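Local coordinates for protein UDP-4-amino-4,6-dideoxy-N-acetyl-beta-L-altrosamine transaminase (Helicobacter pylori, PDB 2FNU) that catalyses the pyridoxal phosphate-dependent transamination of a UDP-linked 4-keto sugar, the second step in making pseudaminic acid, a sialic-acid-like sugar used to modify flagellin, at residues S58-L63 against L152-H157; Y64-E69 against K205-H210; N75-T80 against N89-S94. All blocks are in the same frame, centred on the assembly; numbering follows the deposited sequence.

Contact 1: residues S58-L63 against L152-H157; sequences SALLTL and LSDSSH. With PMP (4'-deoxy-4'-aminopyridoxal-5'-phosphate), chain E.
Leu152, on strand 150-154, meets Leu63 of helix 56-66 through methyl groups, CD2 of Leu152 standing 4.2 Å from CD1 of Leu63, with the two side chains running antiparallel alongside one another. Ser153 turns its side chain from the helix, as alternation along a strand requires. Asp154 then brings its carboxylate back beside the helix, where CD1 of Leu60 lies 3.8 Å from Asp154 OD1, the leucine roughly perpendicular to the aspartate. The same methyl meets the cofactor ring at its edge, practically in plane, 4.0 Å from C6. CG of Asp154, anti to the backbone N (chi1 -177°), carries the carboxylate to the cofactor edge. Its two oxygens divide their tasks. OD1 approaches the pyridine nitrogen N1 to 2.7 Å and is also hydrogen-bonded to Thr87. OD2 is gripped twice by Ser156: its backbone N bonds at 3.0 Å, nearly in line with the C-O bond of OD2, which makes an Asx turn, while Ser156 OG reaches the syn lone pair of OD2 at 2.7 Å. Together with the Thr87 bond, these would restrict rotation of the carboxylate. The same Ser156 lies over one face of the pyridine ring, its OG 3.4 Å from N1. NE2 of His157 shares a hydrogen bond of 2.9 Å with the phenolic O3, which sits at the imidazole edge in its plane; Ala131 N is hydrogen-bonded to ND1. An aspartate facing the pyridine nitrogen from the end of a central strand is the signature of the cofactor site in fold-type I aminotransferases.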
loop_
_atom_site.group_PDB
_atom_site.type_symbol
_atom_site.label_atom_id
_atom_site.label_comp_id
_atom_site.label_asym_id
_atom_site.label_seq_id
_atom_site.Cartn_x
_atom_site.Cartn_y
_atom_site.Cartn_z
ATOM N N SER B 58 0.513 -6.159 -2.641
ATOM C CA SER B 58 0.183 -5.192 -3.698
ATOM C C SER B 58 0.820 -5.572 -5.029
ATOM O O SER B 58 0.189 -5.450 -6.097
ATOM C CB SER B 58 0.585 -3.769 -3.303
ATOM O OG SER B 58 -0.190 -3.315 -2.208
ATOM N N ALA B 59 2.084 -6.006 -4.960
ATOM C CA ALA B 59 2.794 -6.506 -6.129
ATOM C C ALA B 59 2.062 -7.699 -6.757
ATOM O O ALA B 59 1.881 -7.751 -7.989
ATOM C CB ALA B 59 4.210 -6.876 -5.749
ATOM N N LEU B 60 1.614 -8.643 -5.920
ATOM C CA LEU B 60 0.916 -9.825 -6.431
ATOM C C LEU B 60 -0.384 -9.425 -7.127
ATOM O O LEU B 60 -0.684 -9.919 -8.223
ATOM C CB LEU B 60 0.616 -10.827 -5.295
ATOM C CG LEU B 60 1.782 -11.672 -4.790
ATOM C CD1 LEU B 60 1.440 -12.322 -3.453
ATOM C CD2 LEU B 60 2.165 -12.736 -5.797
ATOM N N LEU B 61 -1.162 -8.534 -6.502
ATOM C CA LEU B 61 -2.416 -8.112 -7.123
ATOM C C LEU B 61 -2.115 -7.451 -8.469
ATOM O O LEU B 61 -2.782 -7.710 -9.475
ATOM C CB LEU B 61 -3.153 -7.099 -6.252
ATOM C CG LEU B 61 -4.421 -6.507 -6.886
ATOM C CD1 LEU B 61 -5.495 -7.597 -7.010
ATOM C CD2 LEU B 61 -4.948 -5.330 -6.065
ATOM N N THR B 62 -1.112 -6.583 -8.484
ATOM C CA THR B 62 -0.761 -5.874 -9.721
ATOM C C THR B 62 -0.343 -6.849 -10.826
ATOM O O THR B 62 -0.751 -6.703 -11.980
ATOM C CB THR B 62 0.355 -4.860 -9.437
ATOM O OG1 THR B 62 -0.139 -3.927 -8.468
ATOM C CG2 THR B 62 0.756 -4.094 -10.711
ATOM N N LEU B 63 0.455 -7.843 -10.463
ATOM C CA LEU B 63 0.851 -8.878 -11.420
ATOM C C LEU B 63 -0.367 -9.684 -11.902
ATOM O O LEU B 63 -0.551 -9.874 -13.123
ATOM C CB LEU B 63 1.905 -9.811 -10.804
ATOM C CG LEU B 63 2.285 -11.001 -11.701
ATOM C CD1 LEU B 63 2.793 -10.559 -13.085
ATOM C CD2 LEU B 63 3.369 -11.800 -10.945
ATOM N N LEU B 152 4.082 -17.772 -13.234
ATOM C CA LEU B 152 4.234 -16.649 -12.303
ATOM C C LEU B 152 4.888 -17.185 -11.034
ATOM O O LEU B 152 4.582 -18.287 -10.591
ATOM C CB LEU B 152 2.881 -16.010 -11.965
ATOM C CG LEU B 152 1.992 -15.644 -13.164
ATOM C CD1 LEU B 152 0.621 -15.145 -12.715
ATOM C CD2 LEU B 152 2.703 -14.613 -14.038
ATOM N N SER B 153 5.818 -16.421 -10.465
ATOM C CA SER B 153 6.590 -16.918 -9.324
ATOM C C SER B 153 6.436 -16.006 -8.107
ATOM O O SER B 153 6.843 -14.844 -8.171
ATOM C CB SER B 153 8.071 -16.998 -9.701
ATOM O OG SER B 153 8.875 -17.535 -8.637
ATOM N N ASP B 154 5.841 -16.519 -7.028
ATOM C CA ASP B 154 5.868 -15.813 -5.747
ATOM C C ASP B 154 7.183 -16.161 -5.046
ATOM O O ASP B 154 7.291 -17.160 -4.315
ATOM C CB ASP B 154 4.643 -16.157 -4.881
ATOM C CG ASP B 154 4.633 -15.369 -3.587
ATOM O OD1 ASP B 154 3.620 -15.416 -2.868
ATOM O OD2 ASP B 154 5.656 -14.680 -3.309
ATOM N N SER B 155 8.189 -15.339 -5.328
ATOM C CA SER B 155 9.539 -15.508 -4.806
ATOM C C SER B 155 9.723 -14.620 -3.576
ATOM O O SER B 155 10.833 -14.186 -3.276
ATOM C CB SER B 155 10.566 -15.181 -5.900
ATOM O OG SER B 155 10.448 -16.133 -6.966
ATOM N N SER B 156 8.643 -14.398 -2.823
ATOM C CA SER B 156 8.697 -13.456 -1.701
ATOM C C SER B 156 9.797 -13.782 -0.703
ATOM O O SER B 156 10.363 -12.855 -0.097
ATOM C CB SER B 156 7.352 -13.398 -0.974
ATOM O OG SER B 156 6.400 -12.666 -1.730
ATOM N N HIS B 157 10.081 -15.083 -0.500
ATOM C CA HIS B 157 11.113 -15.525 0.448
ATOM C C HIS B 157 12.520 -15.521 -0.122
ATOM O O HIS B 157 13.480 -15.772 0.624
ATOM C CB HIS B 157 10.866 -16.985 0.879
ATOM C CG HIS B 157 9.591 -17.200 1.630
ATOM N ND1 HIS B 157 9.299 -18.395 2.248
ATOM C CD2 HIS B 157 8.527 -16.390 1.848
ATOM C CE1 HIS B 157 8.110 -18.312 2.825
ATOM N NE2 HIS B 157 7.618 -17.105 2.598
HETATM N N1 PMP E . 3.847 -14.425 -0.376
HETATM C C2 PMP E . 4.573 -15.104 0.568
HETATM C C2A PMP E . 5.138 -16.458 0.209
HETATM C C3 PMP E . 4.778 -14.520 1.826
HETATM O O3 PMP E . 5.525 -15.163 2.771
HETATM C C4 PMP E . 4.223 -13.254 2.130
HETATM C C4A PMP E . 4.353 -12.639 3.507
HETATM N N4A PMP E . 4.369 -13.632 4.558
HETATM C C5 PMP E . 3.541 -12.560 1.125
HETATM C C6 PMP E . 3.420 -13.145 -0.135
HETATM C C5A PMP E . 2.954 -11.180 1.362
HETATM O O4P PMP E . 4.035 -10.267 1.354
HETATM P P PMP E . 3.875 -8.830 2.076
HETATM O O1P PMP E . 3.953 -9.100 3.560
HETATM O O2P PMP E . 5.069 -8.043 1.625
HETATM O O3P PMP E . 2.582 -8.197 1.641
#

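Contact 2: residues Y64-E69 against K205-H210; sequences YRNFSE and KLFRSH
Phe207 meets Asn66 and Arg65 where two helices, 56-66 and 198-208, pack near their C-terminal ends in the large domain of a fold-type I aminotransferase, beside the subunit interface. The nearest pair of CA atoms, those of Asn66 and Phe207, is 8.3 Å apart, a separation bridged by side chains, with the aromatic ring as the central piece. Phe207 has its CG anti to the backbone N (chi1 -170°), which projects the ring from its helix toward the neighbouring one. Asn66 places its amide over one face of this ring, displaced toward the rim, and the amide and ring planes are 77° apart, so the amide stands nearly upright on the ring rather than lying flat against it.

Arg65 deals with a different part of the same ring. Its guanidinium plane is turned 88° from the ring plane, and the ring edge at CE2 and CZ lies over one guanidinium face; relative to the ring, NH1 lies at the edge, in its plane. The arrangement is therefore perpendicular, with the flat cation lying across the end of the ring. A chain bent at its second and third torsions brings this about, and it also lets the aliphatic part join in, CB and CG of Arg65 each being 4.0 Å from Phe207 CZ. The charge itself is answered across the dimer, where Arg65 NH1 forms a salt bridge with Glu93 of the second subunit. Of the guanidinium atoms, NH1 of Arg65 comes nearest the ring, 3.8 Å from Phe207 CZ.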
loop_
_atom_site.group_PDB
_atom_site.type_symbol
_atom_site.label_atom_id
_atom_site.label_comp_id
_atom_site.label_asym_id
_atom_site.label_seq_id
_atom_site.Cartn_x
_atom_site.Cartn_y
_atom_site.Cartn_z
ATOM N N TYR B 64 -1.184 -10.174 -10.972
ATOM C CA TYR B 64 -2.296 -11.036 -11.361
ATOM C C TYR B 64 -3.306 -10.304 -12.237
ATOM O O TYR B 64 -3.916 -10.917 -13.121
ATOM C CB TYR B 64 -3.021 -11.548 -10.116
ATOM C CG TYR B 64 -2.248 -12.531 -9.232
ATOM C CD1 TYR B 64 -2.671 -12.773 -7.934
ATOM C CD2 TYR B 64 -1.117 -13.230 -9.706
ATOM C CE1 TYR B 64 -2.032 -13.697 -7.111
ATOM C CE2 TYR B 64 -0.450 -14.147 -8.896
ATOM C CZ TYR B 64 -0.928 -14.383 -7.583
ATOM O OH TYR B 64 -0.309 -15.292 -6.750
ATOM N N ARG B 65 -3.496 -9.010 -11.983
ATOM C CA ARG B 65 -4.478 -8.227 -12.728
ATOM C C ARG B 65 -3.975 -7.889 -14.120
ATOM O O ARG B 65 -4.779 -7.658 -15.037
ATOM C CB ARG B 65 -4.817 -6.919 -11.987
ATOM C CG ARG B 65 -5.753 -7.113 -10.779
ATOM C CD ARG B 65 -7.227 -7.367 -11.190
ATOM N NE ARG B 65 -7.764 -6.242 -11.967
ATOM C CZ ARG B 65 -8.203 -5.098 -11.433
ATOM N NH1 ARG B 65 -8.224 -4.917 -10.110
ATOM N NH2 ARG B 65 -8.619 -4.125 -12.239
ATOM N N ASN B 66 -2.654 -7.850 -14.288
ATOM C CA ASN B 66 -2.086 -7.282 -15.515
ATOM C C ASN B 66 -1.377 -8.254 -16.455
ATOM O O ASN B 66 -1.139 -7.908 -17.622
ATOM C CB ASN B 66 -1.161 -6.098 -15.189
ATOM C CG ASN B 66 -1.932 -4.898 -14.669
ATOM O OD1 ASN B 66 -2.008 -4.659 -13.454
ATOM N ND2 ASN B 66 -2.523 -4.149 -15.576
ATOM N N PHE B 67 -1.039 -9.456 -15.980
ATOM C CA PHE B 67 -0.297 -10.382 -16.859
ATOM C C PHE B 67 -1.118 -10.756 -18.089
ATOM O O PHE B 67 -0.562 -11.080 -19.139
ATOM C CB PHE B 67 0.214 -11.617 -16.089
ATOM C CG PHE B 67 -0.819 -12.692 -15.888
ATOM C CD1 PHE B 67 -0.801 -13.856 -16.674
ATOM C CD2 PHE B 67 -1.787 -12.569 -14.885
ATOM C CE1 PHE B 67 -1.762 -14.849 -16.490
ATOM C CE2 PHE B 67 -2.739 -13.556 -14.684
ATOM C CZ PHE B 67 -2.723 -14.713 -15.494
ATOM N N SER B 68 -2.429 -10.676 -17.924
ATOM C CA SER B 68 -3.406 -10.951 -18.977
ATOM C C SER B 68 -4.684 -10.214 -18.667
ATOM O O SER B 68 -4.996 -9.965 -17.494
ATOM C CB SER B 68 -3.731 -12.444 -19.022
ATOM O OG SER B 68 -4.646 -12.707 -20.084
ATOM N N GLU B 69 -5.447 -9.866 -19.707
ATOM C CA GLU B 69 -6.839 -9.496 -19.466
ATOM C C GLU B 69 -7.575 -10.720 -18.923
ATOM O O GLU B 69 -7.245 -11.861 -19.276
ATOM C CB GLU B 69 -7.508 -8.985 -20.746
ATOM C CG GLU B 69 -6.890 -7.687 -21.256
ATOM C CD GLU B 69 -7.849 -6.850 -22.094
ATOM O OE1 GLU B 69 -8.766 -7.421 -22.730
ATOM O OE2 GLU B 69 -7.676 -5.610 -22.116
ATOM N N LYS B 205 3.282 -0.603 -14.044
ATOM C CA LYS B 205 3.733 0.699 -13.589
ATOM C C LYS B 205 2.577 1.695 -13.504
ATOM O O LYS B 205 2.446 2.412 -12.508
ATOM C CB LYS B 205 4.847 1.201 -14.515
ATOM C CG LYS B 205 5.542 2.474 -14.077
ATOM C CD LYS B 205 6.646 2.811 -15.098
ATOM C CE LYS B 205 7.455 4.015 -14.675
ATOM N NZ LYS B 205 8.673 4.117 -15.530
ATOM N N LEU B 206 1.722 1.720 -14.522
ATOM C CA LEU B 206 0.547 2.589 -14.470
ATOM C C LEU B 206 -0.429 2.141 -13.374
ATOM O O LEU B 206 -1.004 2.986 -12.663
ATOM C CB LEU B 206 -0.148 2.631 -15.826
ATOM C CG LEU B 206 0.656 3.350 -16.903
ATOM C CD1 LEU B 206 0.140 2.930 -18.259
ATOM C CD2 LEU B 206 0.548 4.873 -16.699
ATOM N N PHE B 207 -0.603 0.824 -13.238
ATOM C CA PHE B 207 -1.567 0.280 -12.254
ATOM C C PHE B 207 -1.163 0.647 -10.834
ATOM O O PHE B 207 -2.028 0.822 -9.957
ATOM C CB PHE B 207 -1.629 -1.231 -12.410
ATOM C CG PHE B 207 -2.746 -1.905 -11.646
ATOM C CD1 PHE B 207 -2.510 -2.457 -10.375
ATOM C CD2 PHE B 207 -4.013 -2.058 -12.226
ATOM C CE1 PHE B 207 -3.524 -3.140 -9.695
ATOM C CE2 PHE B 207 -5.028 -2.721 -11.558
ATOM C CZ PHE B 207 -4.784 -3.259 -10.288
ATOM N N ARG B 208 0.147 0.756 -10.610
ATOM C CA ARG B 208 0.702 1.119 -9.303
ATOM C C ARG B 208 0.369 2.557 -8.877
ATOM O O ARG B 208 0.390 2.880 -7.689
ATOM C CB ARG B 208 2.222 0.916 -9.337
ATOM C CG ARG B 208 2.946 1.272 -8.031
ATOM C CD ARG B 208 4.467 1.079 -8.136
ATOM N NE ARG B 208 5.032 2.003 -9.128
ATOM C CZ ARG B 208 6.315 2.044 -9.474
ATOM N NH1 ARG B 208 7.209 1.231 -8.894
ATOM N NH2 ARG B 208 6.709 2.925 -10.389
ATOM N N SER B 209 0.115 3.424 -9.865
ATOM C CA SER B 209 -0.044 4.855 -9.596
ATOM C C SER B 209 -1.127 5.471 -10.482
ATOM O O SER B 209 -0.845 6.248 -11.421
ATOM C CB SER B 209 1.293 5.595 -9.762
ATOM O OG SER B 209 1.250 6.900 -9.181
ATOM N N HIS B 210 -2.372 5.119 -10.166
ATOM C CA HIS B 210 -3.559 5.820 -10.661
ATOM C C HIS B 210 -3.897 5.709 -12.143
ATOM O O HIS B 210 -4.891 6.316 -12.574
ATOM C CB HIS B 210 -3.479 7.308 -10.285
ATOM C CG HIS B 210 -3.237 7.531 -8.827
ATOM N ND1 HIS B 210 -4.138 7.130 -7.861
ATOM C CD2 HIS B 210 -2.193 8.091 -8.169
ATOM C CE1 HIS B 210 -3.655 7.438 -6.665
ATOM N NE2 HIS B 210 -2.473 8.016 -6.825
#

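Contact 3: residues N75-T80 against N89-S94; sequences NEIITT and NMLLES
Ile77, pointing from strand 76-79 toward helix 86-93, packs against Leu91 with both of its branches. Its CD1 approaches Leu91 CD2 to 3.6 Å, and its CG2 lies 3.9 Å from the same methyl, so CD2 of Leu91 is held in the fork of the isoleucine. CG1 is anti to the carbonyl carbon (chi1 -73°), which leaves CG2 on a separate course beside that carbon. Next in sequence, Ile78 points to the other side of the strand, and the helix is met again at the following residue, Thr79. The elements joined here belong to a beta-alpha-beta unit, in which helix 86-93 is the crossover between strands 76-79 and 97-100, parallel neighbours in the central sheet. Thr79 completes the contact tip to tip, its CG2 4.0 Å from Leu91 CD1. The hydroxyl takes a different direction: OG1, anti to the backbone N, is hydrogen-bonded to Val126 O on strand 122-128, so one side chain serves the helix with its methyl and the sheet with its oxygen. Leu91 also leans on Tyr64. Three residues after Leu91, Ser94 OG is hydrogen-bonded to Met90 O at 2.9 Å, with a C=O...OG angle of 164°.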
loop_
_atom_site.group_PDB
_atom_site.type_symbol
_atom_site.label_atom_id
_atom_site.label_comp_id
_atom_site.label_asym_id
_atom_site.label_seq_id
_atom_site.Cartn_x
_atom_site.Cartn_y
_atom_site.Cartn_z
ATOM N N ASN B 75 -10.197 -19.074 -16.213
ATOM C CA ASN B 75 -10.288 -18.537 -14.856
ATOM C C ASN B 75 -9.557 -19.350 -13.784
ATOM O O ASN B 75 -9.629 -18.981 -12.615
ATOM C CB ASN B 75 -11.760 -18.428 -14.438
ATOM C CG ASN B 75 -12.418 -19.789 -14.264
ATOM O OD1 ASN B 75 -12.915 -20.129 -13.184
ATOM N ND2 ASN B 75 -12.398 -20.587 -15.315
ATOM N N GLU B 76 -8.914 -20.461 -14.151
ATOM C CA GLU B 76 -8.240 -21.280 -13.136
ATOM C C GLU B 76 -6.738 -21.059 -13.130
ATOM O O GLU B 76 -6.107 -20.986 -14.194
ATOM C CB GLU B 76 -8.553 -22.768 -13.345
ATOM C CG GLU B 76 -10.016 -23.090 -13.104
ATOM C CD GLU B 76 -10.361 -24.570 -13.236
ATOM O OE1 GLU B 76 -11.572 -24.875 -13.217
ATOM O OE2 GLU B 76 -9.452 -25.411 -13.346
ATOM N N ILE B 77 -6.161 -20.948 -11.929
ATOM C CA ILE B 77 -4.717 -20.837 -11.795
ATOM C C ILE B 77 -4.247 -21.880 -10.807
ATOM O O ILE B 77 -4.751 -21.940 -9.695
ATOM C CB ILE B 77 -4.285 -19.411 -11.376
ATOM C CG1 ILE B 77 -4.465 -18.464 -12.580
ATOM C CG2 ILE B 77 -2.830 -19.400 -10.880
ATOM C CD1 ILE B 77 -4.007 -17.020 -12.389
ATOM N N ILE B 78 -3.302 -22.712 -11.238
ATOM C CA ILE B 78 -2.770 -23.753 -10.374
ATOM C C ILE B 78 -1.758 -23.121 -9.444
ATOM O O ILE B 78 -0.926 -22.320 -9.864
ATOM C CB ILE B 78 -2.084 -24.853 -11.215
ATOM C CG1 ILE B 78 -3.132 -25.587 -12.047
ATOM C CG2 ILE B 78 -1.377 -25.832 -10.326
ATOM C CD1 ILE B 78 -2.499 -26.385 -13.200
ATOM N N THR B 79 -1.820 -23.503 -8.169
ATOM C CA THR B 79 -0.856 -22.976 -7.198
ATOM C C THR B 79 -0.652 -23.941 -6.036
ATOM O O THR B 79 -1.182 -25.056 -6.039
ATOM C CB THR B 79 -1.261 -21.544 -6.720
ATOM O OG1 THR B 79 -0.187 -20.960 -5.967
ATOM C CG2 THR B 79 -2.540 -21.585 -5.896
ATOM N N THR B 80 0.142 -23.522 -5.063
ATOM C CA THR B 80 0.449 -24.369 -3.908
ATOM C C THR B 80 -0.412 -23.998 -2.704
ATOM O O THR B 80 -0.676 -22.805 -2.475
ATOM C CB THR B 80 1.928 -24.236 -3.500
ATOM O OG1 THR B 80 2.167 -25.013 -2.309
ATOM C CG2 THR B 80 2.334 -22.753 -3.276
ATOM N N ASN B 89 -5.200 -15.210 -1.927
ATOM C CA ASN B 89 -6.203 -14.142 -1.788
ATOM C C ASN B 89 -6.159 -13.216 -2.995
ATOM O O ASN B 89 -7.195 -12.726 -3.452
ATOM C CB ASN B 89 -5.965 -13.265 -0.548
ATOM C CG ASN B 89 -6.491 -13.868 0.765
ATOM O OD1 ASN B 89 -6.238 -13.302 1.854
ATOM N ND2 ASN B 89 -7.207 -14.968 0.692
ATOM N N MET B 90 -4.961 -12.938 -3.512
ATOM C CA MET B 90 -4.880 -11.993 -4.639
ATOM C C MET B 90 -5.347 -12.622 -5.941
ATOM O O MET B 90 -5.762 -11.899 -6.843
ATOM C CB MET B 90 -3.485 -11.372 -4.762
ATOM C CG MET B 90 -3.092 -10.495 -3.572
ATOM S SD MET B 90 -4.275 -9.129 -3.297
ATOM C CE MET B 90 -5.301 -9.821 -1.983
ATOM N N LEU B 91 -5.350 -13.955 -6.008
ATOM C CA LEU B 91 -6.005 -14.646 -7.122
ATOM C C LEU B 91 -7.502 -14.394 -7.088
ATOM O O LEU B 91 -8.112 -14.032 -8.106
ATOM C CB LEU B 91 -5.686 -16.151 -7.102
ATOM C CG LEU B 91 -4.229 -16.526 -7.413
ATOM C CD1 LEU B 91 -3.966 -18.019 -7.162
ATOM C CD2 LEU B 91 -3.812 -16.169 -8.862
ATOM N N LEU B 92 -8.096 -14.596 -5.920
ATOM C CA LEU B 92 -9.543 -14.366 -5.768
ATOM C C LEU B 92 -9.889 -12.931 -6.142
ATOM O O LEU B 92 -10.871 -12.698 -6.840
ATOM C CB LEU B 92 -10.006 -14.651 -4.335
ATOM C CG LEU B 92 -9.904 -16.111 -3.865
ATOM C CD1 LEU B 92 -10.440 -16.241 -2.447
ATOM C CD2 LEU B 92 -10.634 -17.080 -4.808
ATOM N N GLU B 93 -9.069 -11.974 -5.697
ATOM C CA GLU B 93 -9.355 -10.575 -5.992
ATOM C C GLU B 93 -9.197 -10.235 -7.469
ATOM O O GLU B 93 -9.679 -9.191 -7.923
ATOM C CB GLU B 93 -8.482 -9.648 -5.138
ATOM C CG GLU B 93 -8.957 -9.566 -3.694
ATOM C CD GLU B 93 -10.168 -8.634 -3.567
ATOM O OE1 GLU B 93 -11.332 -9.119 -3.593
ATOM O OE2 GLU B 93 -9.945 -7.403 -3.493
ATOM N N SER B 94 -8.508 -11.099 -8.211
ATOM C CA SER B 94 -8.284 -10.878 -9.625
ATOM C C SER B 94 -9.239 -11.715 -10.479
ATOM O O SER B 94 -9.144 -11.698 -11.703
ATOM C CB SER B 94 -6.822 -11.174 -9.968
ATOM O OG SER B 94 -5.986 -10.306 -9.209
#

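From the N terminus, helix 56-66 supplies the first segments of contacts 1 and 2 in succession. The chain then enters strand 76-79 and returns along helix 86-93, where contact 3 closes a loop with only eight residues between its segments. Strand 150-154 and the residues just after it close contact 1, and the end of helix 198-208 with the two residues that follow closes contact 2. Contacts 1 and 2 thus cross, and both enclose contact 3. Together they tie helix 56-66 to the central sheet and to helix 198-208, while Tyr64 and Leu61 pack against Met90 and Ser94 of contact 3. Contacts 1 and 2 also touch directly, Thr62 OG1 lying 3.4 Å from Phe207 CD1.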